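Local structure of enoyl-CoA hydratase/carnithine racemase (Magnetospirillum magneticum, 4NEK) at residues G11-V16 / K192-P197; V50-G55 / E184-A189; G106-P111 / M126-L131; E160-D165 / V170-G175. The protein probably isomerises enoyl-CoA esters by shifting a carbon-carbon double bond between the 3 and 2 positions. All coordinates share one frame; numbering follows the deposited sequence.

Interaction 1. Residues G11-V16 / K192-P197; sequences GGVQVV and KLAAKP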
# COMPACT_ATOMS: atom_id res chain seq x y z
N GLY C 11 20.94 -24.74 -19.06
CA GLY C 11 19.52 -24.82 -19.43
C GLY C 11 18.98 -23.58 -20.09
O GLY C 11 17.88 -23.12 -19.75
N GLY C 12 19.77 -23.02 -20.99
CA GLY C 12 19.37 -21.84 -21.72
C GLY C 12 19.61 -20.49 -21.02
O GLY C 12 19.23 -19.44 -21.56
N VAL C 13 20.21 -20.53 -19.83
CA VAL C 13 20.40 -19.36 -19.01
C VAL C 13 21.86 -19.09 -18.85
O VAL C 13 22.60 -19.93 -18.37
CB VAL C 13 19.82 -19.58 -17.61
CG1 VAL C 13 20.04 -18.36 -16.75
CG2 VAL C 13 18.33 -19.87 -17.67
N GLN C 14 22.30 -17.90 -19.21
CA GLN C 14 23.67 -17.51 -18.95
C GLN C 14 23.80 -16.77 -17.64
O GLN C 14 23.31 -15.67 -17.50
CB GLN C 14 24.22 -16.64 -20.03
CG GLN C 14 25.70 -16.43 -19.76
CD GLN C 14 26.45 -15.92 -20.96
OE1 GLN C 14 26.23 -16.35 -22.08
NE2 GLN C 14 27.36 -14.98 -20.73
N VAL C 15 24.46 -17.40 -16.68
CA VAL C 15 24.63 -16.86 -15.38
C VAL C 15 25.89 -16.04 -15.37
O VAL C 15 26.93 -16.49 -15.86
CB VAL C 15 24.80 -17.98 -14.38
CG1 VAL C 15 25.01 -17.41 -12.98
CG2 VAL C 15 23.58 -18.86 -14.38
N VAL C 16 25.79 -14.82 -14.89
CA VAL C 16 26.89 -13.87 -14.88
C VAL C 16 26.98 -13.33 -13.46
O VAL C 16 26.06 -12.69 -13.01
CB VAL C 16 26.59 -12.71 -15.84
CG1 VAL C 16 27.70 -11.70 -15.80
CG2 VAL C 16 26.41 -13.22 -17.27
N LYS C 192 11.76 -19.98 -16.57
CA LYS C 192 10.45 -19.83 -17.09
C LYS C 192 10.50 -18.95 -18.36
O LYS C 192 9.84 -19.24 -19.34
CB LYS C 192 9.55 -19.26 -16.02
CG LYS C 192 8.12 -19.30 -16.42
CD LYS C 192 7.17 -18.90 -15.29
CE LYS C 192 5.75 -18.81 -15.85
NZ LYS C 192 4.71 -18.85 -14.78
N LEU C 193 11.31 -17.90 -18.35
CA LEU C 193 11.51 -17.13 -19.56
C LEU C 193 12.20 -17.95 -20.65
O LEU C 193 11.87 -17.82 -21.84
CB LEU C 193 12.36 -15.90 -19.29
CG LEU C 193 11.66 -14.79 -18.52
CD1 LEU C 193 12.66 -13.75 -18.08
CD2 LEU C 193 10.59 -14.14 -19.37
N ALA C 194 13.14 -18.79 -20.25
CA ALA C 194 13.91 -19.54 -21.22
C ALA C 194 13.04 -20.58 -21.89
O ALA C 194 13.34 -20.98 -23.01
CB ALA C 194 15.12 -20.20 -20.57
N ALA C 195 11.95 -21.00 -21.24
CA ALA C 195 11.05 -21.98 -21.84
C ALA C 195 10.05 -21.34 -22.78
O ALA C 195 9.35 -22.04 -23.46
CB ALA C 195 10.30 -22.74 -20.79
N LYS C 196 9.97 -20.02 -22.86
CA LYS C 196 9.14 -19.39 -23.86
C LYS C 196 9.84 -19.51 -25.22
O LYS C 196 11.04 -19.74 -25.27
CB LYS C 196 8.99 -17.91 -23.57
CG LYS C 196 8.50 -17.58 -22.21
CD LYS C 196 7.28 -18.36 -21.85
CE LYS C 196 6.56 -17.62 -20.73
NZ LYS C 196 5.71 -18.55 -19.99
N PRO C 197 9.09 -19.30 -26.32
CA PRO C 197 9.72 -19.24 -27.65
C PRO C 197 10.58 -18.01 -27.85
O PRO C 197 10.06 -16.89 -27.92
CB PRO C 197 8.51 -19.22 -28.61
CG PRO C 197 7.36 -18.71 -27.80
CD PRO C 197 7.63 -19.16 -26.40

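Interaction 2. Residues V50-G55 / E184-A189; sequences VFLILG and ETAMAA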
# COMPACT_ATOMS: atom_id res chain seq x y z
N VAL C 50 18.37 -16.47 -22.04
CA VAL C 50 18.14 -15.51 -20.99
C VAL C 50 19.43 -15.30 -20.22
O VAL C 50 20.16 -16.26 -20.03
CB VAL C 50 17.08 -16.06 -20.03
CG1 VAL C 50 16.83 -15.13 -18.86
CG2 VAL C 50 15.79 -16.27 -20.76
N PHE C 51 19.64 -14.09 -19.70
CA PHE C 51 20.72 -13.81 -18.74
C PHE C 51 20.21 -13.75 -17.33
O PHE C 51 19.13 -13.25 -17.07
CB PHE C 51 21.33 -12.46 -19.02
CG PHE C 51 22.06 -12.36 -20.34
CD1 PHE C 51 23.38 -12.70 -20.42
CD2 PHE C 51 21.41 -11.88 -21.46
CE1 PHE C 51 24.05 -12.60 -21.62
CE2 PHE C 51 22.08 -11.76 -22.66
CZ PHE C 51 23.39 -12.14 -22.76
N LEU C 52 21.06 -14.18 -16.42
CA LEU C 52 20.80 -14.01 -15.01
C LEU C 52 22.03 -13.39 -14.33
O LEU C 52 23.08 -13.99 -14.29
CB LEU C 52 20.49 -15.34 -14.38
CG LEU C 52 20.46 -15.36 -12.86
CD1 LEU C 52 19.36 -14.44 -12.37
CD2 LEU C 52 20.17 -16.74 -12.35
N ILE C 53 21.87 -12.19 -13.79
CA ILE C 53 22.96 -11.48 -13.15
C ILE C 53 22.88 -11.56 -11.67
O ILE C 53 21.86 -11.21 -11.10
CB ILE C 53 22.91 -10.00 -13.45
CG1 ILE C 53 22.84 -9.76 -14.93
CG2 ILE C 53 24.14 -9.28 -12.93
CD1 ILE C 53 22.39 -8.35 -15.18
N LEU C 54 23.98 -11.96 -11.06
CA LEU C 54 24.06 -12.21 -9.62
C LEU C 54 25.26 -11.51 -9.01
O LEU C 54 26.21 -11.16 -9.71
CB LEU C 54 24.29 -13.70 -9.35
CG LEU C 54 23.23 -14.61 -9.96
CD1 LEU C 54 23.55 -16.09 -9.72
CD2 LEU C 54 21.87 -14.29 -9.40
N GLY C 55 25.22 -11.34 -7.70
CA GLY C 55 26.37 -10.86 -6.97
C GLY C 55 26.95 -11.91 -6.05
O GLY C 55 26.91 -13.11 -6.33
N GLU C 184 17.67 -19.15 -6.19
CA GLU C 184 16.81 -20.19 -6.73
C GLU C 184 15.59 -19.60 -7.41
O GLU C 184 15.16 -20.04 -8.46
CB GLU C 184 16.28 -21.01 -5.59
CG GLU C 184 15.93 -22.41 -6.03
CD GLU C 184 15.52 -23.35 -4.87
OE1 GLU C 184 15.67 -22.98 -3.67
OE2 GLU C 184 15.08 -24.50 -5.18
N THR C 185 15.01 -18.60 -6.77
CA THR C 185 13.80 -17.98 -7.28
C THR C 185 14.10 -17.20 -8.55
O THR C 185 13.32 -17.22 -9.49
CB THR C 185 13.24 -17.03 -6.24
OG1 THR C 185 12.99 -17.76 -5.05
CG2 THR C 185 11.94 -16.44 -6.68
N ALA C 186 15.20 -16.45 -8.55
CA ALA C 186 15.56 -15.72 -9.72
C ALA C 186 15.87 -16.68 -10.85
O ALA C 186 15.52 -16.42 -12.01
CB ALA C 186 16.74 -14.83 -9.44
N MSE C 187 16.48 -17.81 -10.52
CA MSE C 187 16.81 -18.80 -11.54
C MSE C 187 15.54 -19.38 -12.08
O MSE C 187 15.44 -19.66 -13.26
CB MSE C 187 17.72 -19.86 -10.94
CG MSE C 187 17.97 -21.02 -11.88
SE MSE C 187 18.85 -20.50 -13.59
CE MSE C 187 20.71 -20.75 -12.98
N ALA C 188 14.56 -19.61 -11.22
CA ALA C 188 13.29 -20.19 -11.68
C ALA C 188 12.61 -19.25 -12.62
O ALA C 188 12.05 -19.68 -13.61
CB ALA C 188 12.36 -20.51 -10.50
N ALA C 189 12.69 -17.96 -12.34
CA ALA C 189 12.13 -16.98 -13.25
C ALA C 189 12.87 -16.95 -14.60
O ALA C 189 12.26 -16.87 -15.65
CB ALA C 189 12.14 -15.63 -12.60

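Interaction 3. Residues G106-P111 / M126-L131; sequences GSTLLP and MPFINL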
# COMPACT_ATOMS: atom_id res chain seq x y z
N GLY C 106 25.00 -0.33 -9.29
CA GLY C 106 24.25 -1.42 -8.71
C GLY C 106 22.75 -1.15 -8.68
O GLY C 106 21.97 -2.08 -8.79
N SER C 107 22.35 0.11 -8.55
CA SER C 107 20.95 0.47 -8.68
C SER C 107 20.55 0.87 -10.09
O SER C 107 19.46 0.51 -10.55
CB SER C 107 20.58 1.62 -7.73
OG SER C 107 20.29 1.12 -6.44
N THR C 108 21.38 1.66 -10.78
CA THR C 108 20.93 2.34 -12.01
C THR C 108 20.92 1.41 -13.19
O THR C 108 20.35 1.72 -14.23
CB THR C 108 21.83 3.53 -12.38
OG1 THR C 108 23.17 3.07 -12.53
CG2 THR C 108 21.78 4.59 -11.29
N LEU C 109 21.51 0.26 -13.00
CA LEU C 109 21.38 -0.83 -13.94
C LEU C 109 20.01 -1.52 -13.95
O LEU C 109 19.57 -2.08 -14.96
CB LEU C 109 22.40 -1.86 -13.53
CG LEU C 109 22.53 -3.02 -14.47
CD1 LEU C 109 23.19 -2.53 -15.75
CD2 LEU C 109 23.31 -4.16 -13.81
N LEU C 110 19.33 -1.51 -12.83
CA LEU C 110 18.16 -2.35 -12.68
C LEU C 110 17.03 -1.98 -13.61
O LEU C 110 16.22 -2.86 -13.99
CB LEU C 110 17.71 -2.32 -11.24
CG LEU C 110 18.78 -2.82 -10.27
CD1 LEU C 110 18.27 -2.73 -8.84
CD2 LEU C 110 19.22 -4.22 -10.57
N PRO C 111 16.91 -0.71 -13.96
CA PRO C 111 15.80 -0.37 -14.90
C PRO C 111 15.96 -0.98 -16.29
O PRO C 111 15.00 -1.07 -17.02
CB PRO C 111 15.85 1.12 -14.98
CG PRO C 111 16.42 1.54 -13.66
CD PRO C 111 17.41 0.48 -13.29
N MSE C 126 21.75 6.03 -4.93
CA MSE C 126 22.33 6.76 -6.05
C MSE C 126 22.94 8.06 -5.57
O MSE C 126 22.39 9.12 -5.81
CB MSE C 126 21.22 7.03 -7.04
CG MSE C 126 20.85 5.70 -7.68
SE MSE C 126 19.12 5.85 -8.64
CE MSE C 126 18.32 4.07 -8.36
N PRO C 127 24.13 8.01 -4.97
CA PRO C 127 24.73 9.16 -4.31
C PRO C 127 25.58 10.12 -5.19
O PRO C 127 26.39 10.85 -4.65
CB PRO C 127 25.65 8.48 -3.30
CG PRO C 127 26.22 7.33 -4.08
CD PRO C 127 25.08 6.87 -4.98
N PHE C 128 25.34 10.15 -6.50
CA PHE C 128 26.02 11.02 -7.42
C PHE C 128 26.15 12.46 -6.94
O PHE C 128 27.23 13.01 -6.94
CB PHE C 128 25.31 11.00 -8.76
CG PHE C 128 25.10 9.62 -9.27
CD1 PHE C 128 26.16 8.90 -9.79
CD2 PHE C 128 23.83 9.01 -9.19
CE1 PHE C 128 25.96 7.60 -10.25
CE2 PHE C 128 23.64 7.71 -9.63
CZ PHE C 128 24.71 7.00 -10.14
N ILE C 129 25.05 13.07 -6.54
CA ILE C 129 25.09 14.43 -6.09
C ILE C 129 26.09 14.64 -4.95
O ILE C 129 26.73 15.69 -4.88
CB ILE C 129 23.70 14.93 -5.64
CG1 ILE C 129 23.74 16.41 -5.28
CG2 ILE C 129 23.19 14.16 -4.43
CD1 ILE C 129 24.28 17.30 -6.38
N ASN C 130 26.22 13.68 -4.05
CA ASN C 130 27.18 13.83 -2.95
C ASN C 130 28.61 13.66 -3.37
O ASN C 130 29.49 13.92 -2.58
CB ASN C 130 26.92 12.83 -1.82
CG ASN C 130 25.57 13.02 -1.16
OD1 ASN C 130 24.93 12.04 -0.82
ND2 ASN C 130 25.09 14.23 -1.09
N LEU C 131 28.85 13.19 -4.59
CA LEU C 131 30.18 13.17 -5.13
C LEU C 131 30.42 14.29 -6.12
O LEU C 131 31.42 14.27 -6.82
CB LEU C 131 30.43 11.85 -5.83
CG LEU C 131 30.62 10.67 -4.85
CD1 LEU C 131 30.29 9.31 -5.48
CD2 LEU C 131 32.06 10.69 -4.40

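Interaction 4. Residues E160-D165 / V170-G175; sequences EPFGVD and VGLING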
# COMPACT_ATOMS: atom_id res chain seq x y z
N GLU C 160 19.52 10.33 -1.27
CA GLU C 160 19.19 9.48 -0.15
C GLU C 160 18.99 8.02 -0.51
O GLU C 160 18.37 7.71 -1.54
CB GLU C 160 17.94 9.98 0.54
CG GLU C 160 18.22 11.22 1.38
CD GLU C 160 16.95 11.79 2.02
OE1 GLU C 160 15.84 11.25 1.75
OE2 GLU C 160 17.09 12.79 2.78
N PRO C 161 19.50 7.11 0.32
CA PRO C 161 19.32 5.71 0.06
C PRO C 161 17.91 5.30 0.33
O PRO C 161 17.20 6.01 1.03
CB PRO C 161 20.27 5.04 1.06
CG PRO C 161 20.42 5.99 2.14
CD PRO C 161 20.35 7.35 1.49
N PHE C 162 17.46 4.20 -0.25
CA PHE C 162 16.11 3.73 -0.02
C PHE C 162 16.13 2.23 -0.03
O PHE C 162 17.16 1.63 -0.34
CB PHE C 162 15.14 4.30 -1.07
CG PHE C 162 15.47 3.93 -2.49
CD1 PHE C 162 16.41 4.68 -3.22
CD2 PHE C 162 14.87 2.85 -3.09
CE1 PHE C 162 16.73 4.34 -4.54
CE2 PHE C 162 15.19 2.49 -4.40
CZ PHE C 162 16.12 3.24 -5.12
N GLY C 163 14.97 1.66 0.35
CA GLY C 163 14.84 0.26 0.66
C GLY C 163 13.87 -0.42 -0.25
O GLY C 163 13.36 0.18 -1.20
N VAL C 164 13.61 -1.68 0.06
CA VAL C 164 12.76 -2.53 -0.74
C VAL C 164 11.31 -2.06 -0.78
O VAL C 164 10.62 -2.33 -1.78
CB VAL C 164 12.84 -4.00 -0.28
CG1 VAL C 164 14.24 -4.55 -0.53
CG2 VAL C 164 12.46 -4.15 1.21
N ASP C 165 10.87 -1.36 0.25
CA ASP C 165 9.54 -0.78 0.21
C ASP C 165 9.35 0.15 -0.98
O ASP C 165 8.47 -0.02 -1.81
CB ASP C 165 9.23 -0.08 1.52
CG ASP C 165 10.28 0.99 1.95
OD1 ASP C 165 11.45 1.01 1.47
OD2 ASP C 165 9.90 1.86 2.76
N VAL C 170 7.81 1.61 -6.59
CA VAL C 170 7.98 2.32 -7.83
C VAL C 170 8.30 1.42 -9.01
O VAL C 170 8.55 1.92 -10.10
CB VAL C 170 9.05 3.41 -7.72
CG1 VAL C 170 8.77 4.30 -6.52
CG2 VAL C 170 10.47 2.84 -7.63
N GLY C 171 8.29 0.09 -8.82
CA GLY C 171 8.47 -0.81 -9.95
C GLY C 171 9.92 -1.02 -10.38
O GLY C 171 10.23 -1.48 -11.50
N LEU C 172 10.82 -0.76 -9.46
CA LEU C 172 12.21 -1.05 -9.72
C LEU C 172 12.50 -2.53 -9.57
O LEU C 172 13.40 -3.04 -10.20
CB LEU C 172 13.09 -0.27 -8.76
CG LEU C 172 14.56 -0.24 -9.08
CD1 LEU C 172 14.87 0.48 -10.41
CD2 LEU C 172 15.28 0.46 -7.95
N ILE C 173 11.76 -3.21 -8.72
CA ILE C 173 11.95 -4.66 -8.53
C ILE C 173 10.58 -5.31 -8.58
O ILE C 173 9.59 -4.65 -8.29
CB ILE C 173 12.60 -5.03 -7.17
CG1 ILE C 173 11.71 -4.61 -6.01
CG2 ILE C 173 13.95 -4.39 -7.05
CD1 ILE C 173 12.34 -4.88 -4.65
N ASN C 174 10.55 -6.60 -8.85
CA ASN C 174 9.32 -7.30 -8.88
C ASN C 174 8.92 -7.74 -7.49
O ASN C 174 7.73 -7.92 -7.23
CB ASN C 174 9.44 -8.54 -9.75
CG ASN C 174 9.56 -8.20 -11.21
OD1 ASN C 174 8.59 -8.21 -11.93
ND2 ASN C 174 10.73 -7.89 -11.63
N GLY C 175 9.87 -7.99 -6.61
CA GLY C 175 9.50 -8.57 -5.33
C GLY C 175 10.66 -8.86 -4.43
O GLY C 175 11.80 -8.79 -4.83

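Interaction 1. Residues G11-V16 / K192-P197
Ala-194, close to the C-terminal end of helix 179-194, points its methyl group at the turn formed by Gly-11 and Gly-12 and at the first residue of the strand that follows. The apolar part is slight: Ala-194 CB stands 4.3 Å from Val-13 CG2. Val-13 has CG1 anti to its backbone N (chi1 179°), which leaves CG2 opposite the carbonyl carbon and makes it the branch nearer Ala-194.

The remaining contacts are of a methyl with backbone oxygens, at 4.1 Å from Ala-194 CB to Gly-11 O and 4.3 Å from Ala-194 CB to Gly-12 O, both van der Waals approaches. Strands 5-10 and 13-18 form an antiparallel hairpin at the edge of the main sheet, and the positive phi values of Gly-11 (54°) and Gly-12 (84°) fit the two central positions of a type I' turn, where glycine is at ease. Gly-12 also lacks a side chain on the side that faces Ala-194, so turn and helix can come within 5.9 Å, measured from Gly-12 CA to Ala-194 CA.

Hydrogen bonds hold the two parts through a third. Asn-49 gives its ND2 to Ala-194 O and is backbone-bonded to Gly-12. One half-turn earlier in the helix, Lys-192 makes salt bridges with Glu-160 of one neighbouring subunit and with Glu-180 and Asp-181 of another.

Interaction 2. Residues V50-G55 / E184-A189
This is a buried, wholly apolar contact between Leu-52 in strand 50-54 and the residues Ala-186 and Met-187 of helix 179-194, which lies against one face of the main sheet. Leu-52 supplies almost everything from the strand side, and its two methyls divide the work. CD1 rests on Ala-186, with 3.9 Å between Leu-52 CD1 and Ala-186 CB, while CD2 approaches the backbone of the next residue, 4.0 Å from Leu-52 CD2 to Met-187 CA. The leucine side chain leaves with CG anti to the backbone N (chi1 169°), and its branched end thus straddles the two helix positions.

Packing of helices against a mixed sheet in this way belongs to the crotonase fold, in which strand 50-54 runs parallel to its neighbours 13-18 and 94-98. Alanine suits position 186, since a single methyl lets the helix settle close to the sheet and also touches Ala-97 of strand 94-98. Met-187, a selenomethionine, does the reverse: its long chain bends at chi2 (61°) and again at chi3 (91°), crosses Leu-52 at about a right angle, and brings Met-187 CE to 4.1 Å from Leu-52 CD2. The same flexible side chain reaches on to Val-15 in strand 13-18.

Interaction 3. Residues G106-P111 / M126-L131
Ser-107 OG is gripped by two backbone groups, through a hydrogen bond with Ala-102 O and a weak one with His-125 N, which hold the side chain where its CB meets the end of Met-126. A small hydroxyl residue suits this buried spot: it ties the helix to both strands of the parallel pair 101-103 and 123-125, and its CB can sit close against the selenomethionine. Met-126 CE lies 3.4 Å from Ser-107 CB, tighter than usual for two carbons, and 4.0 Å from Ser-107 OG.

Thr-108 handles the rest with its methyl. Its OG1 sits between the backbone N and the carbonyl carbon (chi1 57°), weakly hydrogen-bonded to Gly-104 O, and CG2 is left anti to the carbonyl carbon, facing Met-126 and Phe-128. The threonine and Met-126 slide past each other in opposite directions, with 3.9 Å between Thr-108 CG2 and Met-126 CG. The same methyl meets Phe-128 at the ring edge, near its plane, 4.0 Å from Thr-108 CG2 to Phe-128 CZ. Helix 105-108, packed here on the loop after strand 123-125, probably corresponds to the crotonase-fold helix whose N-terminal end supplies an oxyanion-hole N-H in related enzymes.

Interaction 4. Residues E160-D165 / V170-G175
Phe-162 and Leu-172 cross at about a right angle, and the leucine comes to the rim of the ring, not over its face. Leu-172 CD2 lies near the ring plane and is shared by two edge carbons, 4.1 Å from Phe-162 CZ and equally 4.1 Å from Phe-162 CE2. The aromatic ring stands where it does because CG is set between the backbone N and the carbonyl carbon (chi1 60°), a crowded position that turns the ring toward the segment 170-175. Elsewhere on its edge the ring has Glu-160 O in its plane. The ring also meets that of Phe-124 in strand 123-125, the two planes being about 10° apart.

The second pair is looser. Ile-173 extends its chain toward the first turn of helix 164-169, with 4.2 Å between Ile-173 CD1 and Val-164 O and 4.5 Å between Ile-173 CD1 and Val-164 CB. Both beta-branched residues also touch Phe-124, so Phe-124 is a common neighbour of Phe-162, Val-164 and Ile-173.

What brings the two segments together is a short helix and its two ends. Gly-163 is its N-cap, while Gly-171 closes it with a Schellman motif, the positive phi (81°) suiting a glycine and reversing the chain so that Leu-172 and Ile-173 face back. Arg-150 of a neighbouring subunit hydrogen-bonds to Gly-171 O. Across the contact itself nothing directional is exchanged: no hydrogen bond or charge pair links the segments, so their fit depends mainly on the shapes of buried hydrocarbon groups and on the turn that returns them to each other.

In the fold
Interactions 1 and 2 belong together: their centres are 9 Å apart, both use helix 179-194, and strands 13-18 and 50-54 are neighbours in the sheet, joined by probable hydrogen bonds such as Gln-14 N to Val-50 O at 2.8 Å. Interactions 3 and 4 form another pair, with centres 13 Å apart, in which Pro-111 CG packs 3.8 Å from Leu-172 CD1 and Met-126 CE lies 4.0 Å from Phe-162 CZ. The pairs do not touch; interactions 1 and 3 are about 28 Å apart between centres, on opposite sides of the chain's centre. Along the chain, interactions 3 and 4 are nested within the loop closed by interaction 2, itself inside that of interaction 1.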